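Local coordinates for poly(ADP-ribose) glycohydrolase (Thermomonospora curvata, PDB 3SIG), which probably hydrolyses the ribose-ribose glycosidic bonds of poly(ADP-ribose), releasing ADP-ribose, which is bound in this structure, at residues 2-7 with 107-112; 90-95 with 218-223. All blocks are in the same frame, centred on the assembly; numbering follows the deposited sequence.

Interaction 1: 2-7 with 107-112. With AR6 ([(2R,3S,4R,5R)-5-(6-aminopurin-9-yl)-3,4-dihydroxy-oxolan-2-yl]methyl [hydroxy-[[(2R,3S,4R,5S)-3,4,5-trihydroxyoxolan-2-yl]methoxy]phosphoryl] hydrogen phosphate), chain B.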
loop_
_atom_site.group_PDB
_atom_site.type_symbol
_atom_site.label_atom_id
_atom_site.label_comp_id
_atom_site.label_asym_id
_atom_site.label_seq_id
_atom_site.Cartn_x
_atom_site.Cartn_y
_atom_site.Cartn_z
ATOM N N HIS A 2 18.546 -4.012 13.265
ATOM C CA HIS A 2 19.010 -5.379 13.169
ATOM C C HIS A 2 17.855 -6.369 13.316
ATOM O O HIS A 2 17.808 -7.381 12.627
ATOM C CB HIS A 2 20.112 -5.623 14.195
ATOM C CG HIS A 2 21.397 -4.944 13.840
ATOM N ND1 HIS A 2 22.018 -4.035 14.670
ATOM C CD2 HIS A 2 22.162 -5.020 12.725
ATOM C CE1 HIS A 2 23.119 -3.594 14.089
ATOM N NE2 HIS A 2 23.231 -4.176 12.907
ATOM N N SER A 3 16.930 -6.091 14.216
ATOM C CA SER A 3 15.800 -6.988 14.393
ATOM C C SER A 3 14.901 -7.002 13.155
ATOM O O SER A 3 14.386 -8.043 12.772
ATOM C CB SER A 3 14.970 -6.611 15.612
ATOM O OG SER A 3 14.829 -5.216 15.725
ATOM N N ARG A 4 14.666 -5.828 12.565
ATOM C CA ARG A 4 13.934 -5.743 11.305
ATOM C C ARG A 4 14.642 -6.503 10.183
ATOM O O ARG A 4 13.996 -7.186 9.409
ATOM C CB ARG A 4 13.688 -4.289 10.891
ATOM C CG ARG A 4 12.662 -3.574 11.765
ATOM C CD ARG A 4 12.338 -2.168 11.273
ATOM N NE ARG A 4 13.486 -1.272 11.276
ATOM C CZ ARG A 4 13.787 -0.430 12.255
ATOM N NH1 ARG A 4 13.031 -0.366 13.348
ATOM N NH2 ARG A 4 14.850 0.356 12.123
ATOM N N ARG A 5 15.965 -6.411 10.107
ATOM C CA ARG A 5 16.709 -7.136 9.089
ATOM C C ARG A 5 16.527 -8.647 9.286
ATOM O O ARG A 5 16.338 -9.399 8.316
ATOM C CB ARG A 5 18.180 -6.711 9.147
ATOM C CG ARG A 5 19.051 -7.310 8.079
ATOM C CD ARG A 5 20.508 -6.875 8.266
ATOM N NE ARG A 5 21.434 -7.785 7.588
ATOM C CZ ARG A 5 22.730 -7.902 7.877
ATOM N NH1 ARG A 5 23.274 -7.166 8.840
ATOM N NH2 ARG A 5 23.491 -8.761 7.206
ATOM N N ALA A 6 16.598 -9.120 10.534
ATOM C CA ALA A 6 16.414 -10.535 10.829
ATOM C C ALA A 6 15.012 -11.014 10.443
ATOM O O ALA A 6 14.855 -12.081 9.865
ATOM C CB ALA A 6 16.687 -10.824 12.305
ATOM N N ILE A 7 14.005 -10.223 10.775
ATOM C CA ILE A 7 12.636 -10.560 10.419
ATOM C C ILE A 7 12.454 -10.627 8.896
ATOM O O ILE A 7 11.880 -11.579 8.364
ATOM C CB ILE A 7 11.659 -9.557 11.028
ATOM C CG1 ILE A 7 11.594 -9.780 12.546
ATOM C CG2 ILE A 7 10.292 -9.728 10.414
ATOM C CD1 ILE A 7 10.878 -8.683 13.265
ATOM N N GLY A 107 16.671 -3.703 6.717
ATOM C CA GLY A 107 16.106 -3.302 7.991
ATOM C C GLY A 107 15.545 -1.900 8.046
ATOM O O GLY A 107 15.334 -1.344 9.129
ATOM N N ALA A 108 15.282 -1.302 6.887
ATOM C CA ALA A 108 14.679 0.035 6.866
ATOM C C ALA A 108 13.270 -0.004 7.449
ATOM O O ALA A 108 12.609 -1.049 7.436
ATOM C CB ALA A 108 14.651 0.607 5.452
ATOM N N HIS A 109 12.813 1.133 7.948
ATOM C CA HIS A 109 11.565 1.239 8.686
ATOM C C HIS A 109 10.654 2.306 8.098
ATOM O O HIS A 109 10.817 3.496 8.347
ATOM C CB HIS A 109 11.899 1.626 10.120
ATOM C CG HIS A 109 10.729 1.632 11.056
ATOM N ND1 HIS A 109 9.662 0.768 10.942
ATOM C CD2 HIS A 109 10.492 2.375 12.167
ATOM C CE1 HIS A 109 8.808 0.989 11.928
ATOM N NE2 HIS A 109 9.294 1.952 12.691
ATOM N N ALA A 110 9.704 1.860 7.295
ATOM C CA ALA A 110 8.636 2.671 6.736
ATOM C C ALA A 110 7.497 1.715 6.380
ATOM O O ALA A 110 7.578 0.516 6.658
ATOM C CB ALA A 110 9.137 3.471 5.532
ATOM N N GLN A 111 6.430 2.235 5.805
ATOM C CA GLN A 111 5.227 1.428 5.624
ATOM C C GLN A 111 5.428 0.245 4.690
ATOM O O GLN A 111 5.040 -0.890 5.002
ATOM C CB GLN A 111 4.046 2.295 5.166
ATOM C CG GLN A 111 2.707 1.602 5.132
ATOM C CD GLN A 111 2.202 1.370 3.723
ATOM O OE1 GLN A 111 2.971 1.334 2.745
ATOM N NE2 GLN A 111 0.904 1.186 3.601
ATOM N N GLU A 112 6.032 0.462 3.537
ATOM C CA GLU A 112 6.218 -0.613 2.585
ATOM C C GLU A 112 7.051 -1.726 3.189
ATOM O O GLU A 112 6.773 -2.899 2.999
ATOM C CB GLU A 112 6.874 -0.121 1.285
ATOM C CG GLU A 112 7.157 -1.320 0.332
ATOM C CD GLU A 112 7.562 -0.944 -1.073
ATOM O OE1 GLU A 112 8.213 0.115 -1.251
ATOM O OE2 GLU A 112 7.276 -1.753 -2.002
HETATM N N1 AR6 B . 0.671 2.094 8.679
HETATM C C2 AR6 B . 0.022 3.240 8.493
HETATM N N3 AR6 B . 0.595 4.473 8.381
HETATM C C4 AR6 B . 1.945 4.449 8.453
HETATM C C5 AR6 B . 2.695 3.235 8.646
HETATM C C6 AR6 B . 1.973 2.075 8.743
HETATM N N6 AR6 B . 2.639 0.866 8.955
HETATM N N7 AR6 B . 4.082 3.623 8.645
HETATM C C8 AR6 B . 4.108 4.907 8.512
HETATM N N9 AR6 B . 2.880 5.486 8.393
HETATM P PA AR6 B . 5.927 6.252 4.435
HETATM P PB AR6 B . 6.029 7.470 1.718
HETATM C "C1'" AR6 B . 2.459 6.870 8.197
HETATM O O1A AR6 B . 6.954 7.230 4.881
HETATM O O1B AR6 B . 5.059 7.206 0.583
HETATM C C1D AR6 B . 9.580 3.458 1.888
HETATM O O1D AR6 B . 10.947 3.262 2.121
HETATM C "C2'" AR6 B . 3.443 7.894 8.722
HETATM O "O2'" AR6 B . 2.753 9.006 9.219
HETATM O O2A AR6 B . 6.214 4.785 4.626
HETATM O O2B AR6 B . 6.165 8.868 2.223
HETATM C C2D AR6 B . 9.299 3.038 0.500
HETATM O O2D AR6 B . 9.808 1.816 0.092
HETATM C "C3'" AR6 B . 4.190 8.266 7.493
HETATM O "O3'" AR6 B . 4.677 9.567 7.537
HETATM O O3A AR6 B . 5.539 6.545 2.921
HETATM C C3D AR6 B . 9.445 4.260 -0.303
HETATM O O3D AR6 B . 10.802 4.273 -0.662
HETATM C "C4'" AR6 B . 3.201 8.098 6.376
HETATM O "O4'" AR6 B . 2.238 7.179 6.844
HETATM C C4D AR6 B . 9.082 5.331 0.664
HETATM O O4D AR6 B . 9.291 4.838 1.979
HETATM C "C5'" AR6 B . 3.776 7.642 5.042
HETATM O "O5'" AR6 B . 4.523 6.447 5.203
HETATM C C5D AR6 B . 7.648 5.835 0.511
HETATM O O5D AR6 B . 7.477 6.946 1.371
#
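Arg-4 lays its guanidinium flat against His-109. The centre of the guanidinium and the centre of the imidazole ring are 4.5 Å apart, and the two planes differ by 9°. The overlap is offset. His-109 CB sits over the middle of the guanidinium, 3.4 Å above its plane. Arg-4 NH1 lies over the imidazole face towards its rim, 3.8 Å from His-109 CG. The planes are nearly parallel, yet the side chains themselves cross at about a right angle. A bend at chi3 (-62°) turns the Arg-4 chain so that NE faces Gly-107. NE then donates to Gly-107 O at 2.8 Å, with an almost straight N-H...O angle of 175°. The oxygen lies in the guanidinium plane, while NE stands above the plane of the carbonyl group. This bond at the edge and the histidine on one face together limit rotation of the guanidinium. Gly-107 also brings its backbone close to the helix: its CA is 3.8 Å from Arg-5 N. Its positive phi suits glycine.

Gln-111 and Glu-112 are the first two residues of the QEE in the GGG-X(6-8)-QEE signature of poly(ADP-ribose) glycohydrolases; Glu-113, just beyond the segment, is the third and also hydrogen-bonds AR6. Ala-110 is the N-cap of helix 111-118. Just after it, Gln-111 N donates to AR6 O2A at 2.8 Å, placing a phosphate oxygen at the helix start. The helix dipole probably favours that negative charge. Glu-112 extends its chain into the pocket, where OE1 accepts a hydrogen bond from AR6 O2D at 2.7 Å. The same OE1 is bonded to Ser-96 N, and OE2 is held by Gly-101 N and Asn-93 ND2. Arg-4 also touches Arg-117 farther along helix 111-118, and His-109 leans on Trp-258.

Interaction 2: 90-95 with 218-223; sequences ACLNFA and GAWGCG. With AR6 ([(2R,3S,4R,5R)-5-(6-aminopurin-9-yl)-3,4-dihydroxy-oxolan-2-yl]methyl [hydroxy-[[(2R,3S,4R,5S)-3,4,5-trihydroxyoxolan-2-yl]methoxy]phosphoryl] hydrogen phosphate), chain B.
Trp-220 N, which lies over one face of the Phe-94 ring, donates to Gly-218 O at 2.9 Å and closes an inverse gamma turn centred on Ala-219. The backbone of Trp-220 covers that face more squarely still. Its CA makes a CH-pi contact, 3.8 Å from the Phe-94 ring centroid and 10° off the ring normal. The indole is turned differently. CG is anti to the backbone N (chi1 -178°), which carries the rings past Phe-94 towards Leu-92. The Phe-94 ring and the five-membered ring of Trp-220 meet obliquely, their planes at 49°. The closest atoms of the pair are Phe-94 CD1 and Trp-220 CD1, 3.7 Å apart. Leu-92 uses a single methyl group: CD2 sits over the indole face, 3.8 Å from the centroid of the five-membered ring. The indole nitrogen NE1 is bonded to Ser-175 O.

Strand 90-94 runs parallel to strand 214-217 in the central sheet of this macrodomain-type fold, and segment 218-223 is the loop that leaves the latter strand. Ala-219 to Cys-222 form a type II beta turn, with Gly-221 at the positive-phi position. The loop wraps the PB phosphate of AR6. Gly-223 N donates to AR6 O2B at 2.9 Å, whereas the bond from Gly-221 N to AR6 O1B, also 2.9 Å, is weak and bent. Phe-94 backs the ligand from the strand side. AR6 O5' lies at the edge of its ring, 3.4 Å from CD2. Gly-218 N is buried beneath the contact and has no hydrogen-bond partner in the model. The indole also packs on Leu-196 and Ala-200 of helix 189-209 and on Phe-236 of helix 229-240.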
loop_
_atom_site.group_PDB
_atom_site.type_symbol
_atom_site.label_atom_id
_atom_site.label_comp_id
_atom_site.label_asym_id
_atom_site.label_seq_id
_atom_site.Cartn_x
_atom_site.Cartn_y
_atom_site.Cartn_z
ATOM N N ALA A 90 -8.700 -4.211 -0.069
ATOM C CA ALA A 90 -7.511 -3.715 -0.796
ATOM C C ALA A 90 -6.817 -2.650 0.013
ATOM O O ALA A 90 -7.451 -1.778 0.611
ATOM C CB ALA A 90 -7.906 -3.158 -2.163
ATOM N N CYS A 91 -5.487 -2.691 0.016
ATOM C CA CYS A 91 -4.630 -1.772 0.735
ATOM C C CYS A 91 -3.630 -1.092 -0.168
ATOM O O CYS A 91 -3.004 -1.756 -0.996
ATOM C CB CYS A 91 -3.815 -2.580 1.762
ATOM S SG CYS A 91 -4.733 -3.488 2.997
ATOM N N LEU A 92 -3.469 0.207 -0.003
ATOM C CA LEU A 92 -2.436 0.954 -0.706
ATOM C C LEU A 92 -1.074 0.772 -0.031
ATOM O O LEU A 92 -0.940 1.055 1.163
ATOM C CB LEU A 92 -2.848 2.441 -0.778
ATOM C CG LEU A 92 -1.830 3.408 -1.394
ATOM C CD1 LEU A 92 -1.509 3.048 -2.824
ATOM C CD2 LEU A 92 -2.371 4.830 -1.306
ATOM N N ASN A 93 -0.118 0.272 -0.811
ATOM C CA ASN A 93 1.291 0.217 -0.464
ATOM C C ASN A 93 1.942 1.518 -0.868
ATOM O O ASN A 93 1.865 1.909 -2.039
ATOM C CB ASN A 93 1.915 -0.964 -1.225
ATOM C CG ASN A 93 3.429 -1.023 -1.102
ATOM O OD1 ASN A 93 4.006 -0.461 -0.187
ATOM N ND2 ASN A 93 4.088 -1.696 -2.060
ATOM N N PHE A 94 2.549 2.206 0.115
ATOM C CA PHE A 94 3.189 3.496 -0.116
ATOM C C PHE A 94 4.568 3.184 -0.705
ATOM O O PHE A 94 5.621 3.149 -0.032
ATOM C CB PHE A 94 3.332 4.289 1.182
ATOM C CG PHE A 94 2.041 4.493 1.960
ATOM C CD1 PHE A 94 0.774 4.365 1.394
ATOM C CD2 PHE A 94 2.110 4.918 3.285
ATOM C CE1 PHE A 94 -0.371 4.597 2.138
ATOM C CE2 PHE A 94 0.961 5.139 4.043
ATOM C CZ PHE A 94 -0.277 4.970 3.475
ATOM N N ALA A 95 4.560 2.930 -2.006
ATOM C CA ALA A 95 5.617 2.189 -2.656
ATOM C C ALA A 95 6.849 2.986 -2.968
ATOM O O ALA A 95 6.773 4.176 -3.307
ATOM C CB ALA A 95 5.071 1.657 -3.936
ATOM N N GLY A 218 -4.264 5.935 3.458
ATOM C CA GLY A 218 -3.535 6.607 4.539
ATOM C C GLY A 218 -2.738 7.756 3.967
ATOM O O GLY A 218 -3.039 8.259 2.869
ATOM N N ALA A 219 -1.711 8.133 4.714
ATOM C CA ALA A 219 -0.893 9.304 4.434
ATOM C C ALA A 219 0.213 9.027 3.427
ATOM O O ALA A 219 1.392 9.253 3.649
ATOM C CB ALA A 219 -0.326 9.850 5.735
ATOM N N TRP A 220 -0.217 8.496 2.298
ATOM C CA TRP A 220 0.582 8.128 1.130
ATOM C C TRP A 220 1.528 9.259 0.767
ATOM O O TRP A 220 1.101 10.413 0.621
ATOM C CB TRP A 220 -0.385 7.910 -0.014
ATOM C CG TRP A 220 0.153 7.472 -1.327
ATOM C CD1 TRP A 220 1.063 6.476 -1.600
ATOM C CD2 TRP A 220 -0.286 7.983 -2.574
ATOM N NE1 TRP A 220 1.210 6.347 -2.962
ATOM C CE2 TRP A 220 0.375 7.250 -3.577
ATOM C CE3 TRP A 220 -1.200 8.995 -2.946
ATOM C CZ2 TRP A 220 0.182 7.504 -4.931
ATOM C CZ3 TRP A 220 -1.389 9.245 -4.289
ATOM C CH2 TRP A 220 -0.694 8.515 -5.267
ATOM N N GLY A 221 2.819 8.975 0.691
ATOM C CA GLY A 221 3.779 9.965 0.248
ATOM C C GLY A 221 4.238 10.948 1.309
ATOM O O GLY A 221 5.088 11.785 0.999
ATOM N N CYS A 222 3.711 10.872 2.523
ATOM C CA CYS A 222 3.872 11.956 3.486
ATOM C C CYS A 222 4.943 11.750 4.542
ATOM O O CYS A 222 5.019 12.557 5.484
ATOM C CB CYS A 222 2.544 12.266 4.181
ATOM S SG CYS A 222 1.238 12.831 3.098
ATOM N N GLY A 223 5.727 10.683 4.394
ATOM C CA GLY A 223 6.831 10.417 5.304
ATOM C C GLY A 223 8.133 10.524 4.565
ATOM O O GLY A 223 8.640 11.635 4.317
HETATM N N1 AR6 B . 0.671 2.094 8.679
HETATM C C2 AR6 B . 0.022 3.240 8.493
HETATM N N3 AR6 B . 0.595 4.473 8.381
HETATM C C4 AR6 B . 1.945 4.449 8.453
HETATM C C5 AR6 B . 2.695 3.235 8.646
HETATM C C6 AR6 B . 1.973 2.075 8.743
HETATM N N6 AR6 B . 2.639 0.866 8.955
HETATM N N7 AR6 B . 4.082 3.623 8.645
HETATM C C8 AR6 B . 4.108 4.907 8.512
HETATM N N9 AR6 B . 2.880 5.486 8.393
HETATM P PA AR6 B . 5.927 6.252 4.435
HETATM P PB AR6 B . 6.029 7.470 1.718
HETATM C "C1'" AR6 B . 2.459 6.870 8.197
HETATM O O1A AR6 B . 6.954 7.230 4.881
HETATM O O1B AR6 B . 5.059 7.206 0.583
HETATM C C1D AR6 B . 9.580 3.458 1.888
HETATM O O1D AR6 B . 10.947 3.262 2.121
HETATM C "C2'" AR6 B . 3.443 7.894 8.722
HETATM O "O2'" AR6 B . 2.753 9.006 9.219
HETATM O O2A AR6 B . 6.214 4.785 4.626
HETATM O O2B AR6 B . 6.165 8.868 2.223
HETATM C C2D AR6 B . 9.299 3.038 0.500
HETATM O O2D AR6 B . 9.808 1.816 0.092
HETATM C "C3'" AR6 B . 4.190 8.266 7.493
HETATM O "O3'" AR6 B . 4.677 9.567 7.537
HETATM O O3A AR6 B . 5.539 6.545 2.921
HETATM C C3D AR6 B . 9.445 4.260 -0.303
HETATM O O3D AR6 B . 10.802 4.273 -0.662
HETATM C "C4'" AR6 B . 3.201 8.098 6.376
HETATM O "O4'" AR6 B . 2.238 7.179 6.844
HETATM C C4D AR6 B . 9.082 5.331 0.664
HETATM O O4D AR6 B . 9.291 4.838 1.979
HETATM C "C5'" AR6 B . 3.776 7.642 5.042
HETATM O "O5'" AR6 B . 4.523 6.447 5.203
HETATM C C5D AR6 B . 7.648 5.835 0.511
HETATM O O5D AR6 B . 7.477 6.946 1.371
#

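How the interactions relate
The two centres are about 17 Å apart. Interaction 2 is buried near the centre of the chain; interaction 1 lies towards the surface. Along the chain the segments alternate: 2-7, 90-95, 107-112, 218-223. Helix 111-118 is the next regular element after strand 90-94, reached through a long loop, so this unit serves both contacts. They touch through Gln-111, whose side chain probably hydrogen-bonds to Phe-94 N and Leu-92 O. Both touch AR6, interaction 1 through 107-112. Interaction 1 joins helix 2-17 to the loop before helix 111-118; interaction 2 joins the end of strand 90-94 to the loop that follows its parallel neighbour, strand 214-217. Together they supply nine of the 22 ADP-ribose pocket residues.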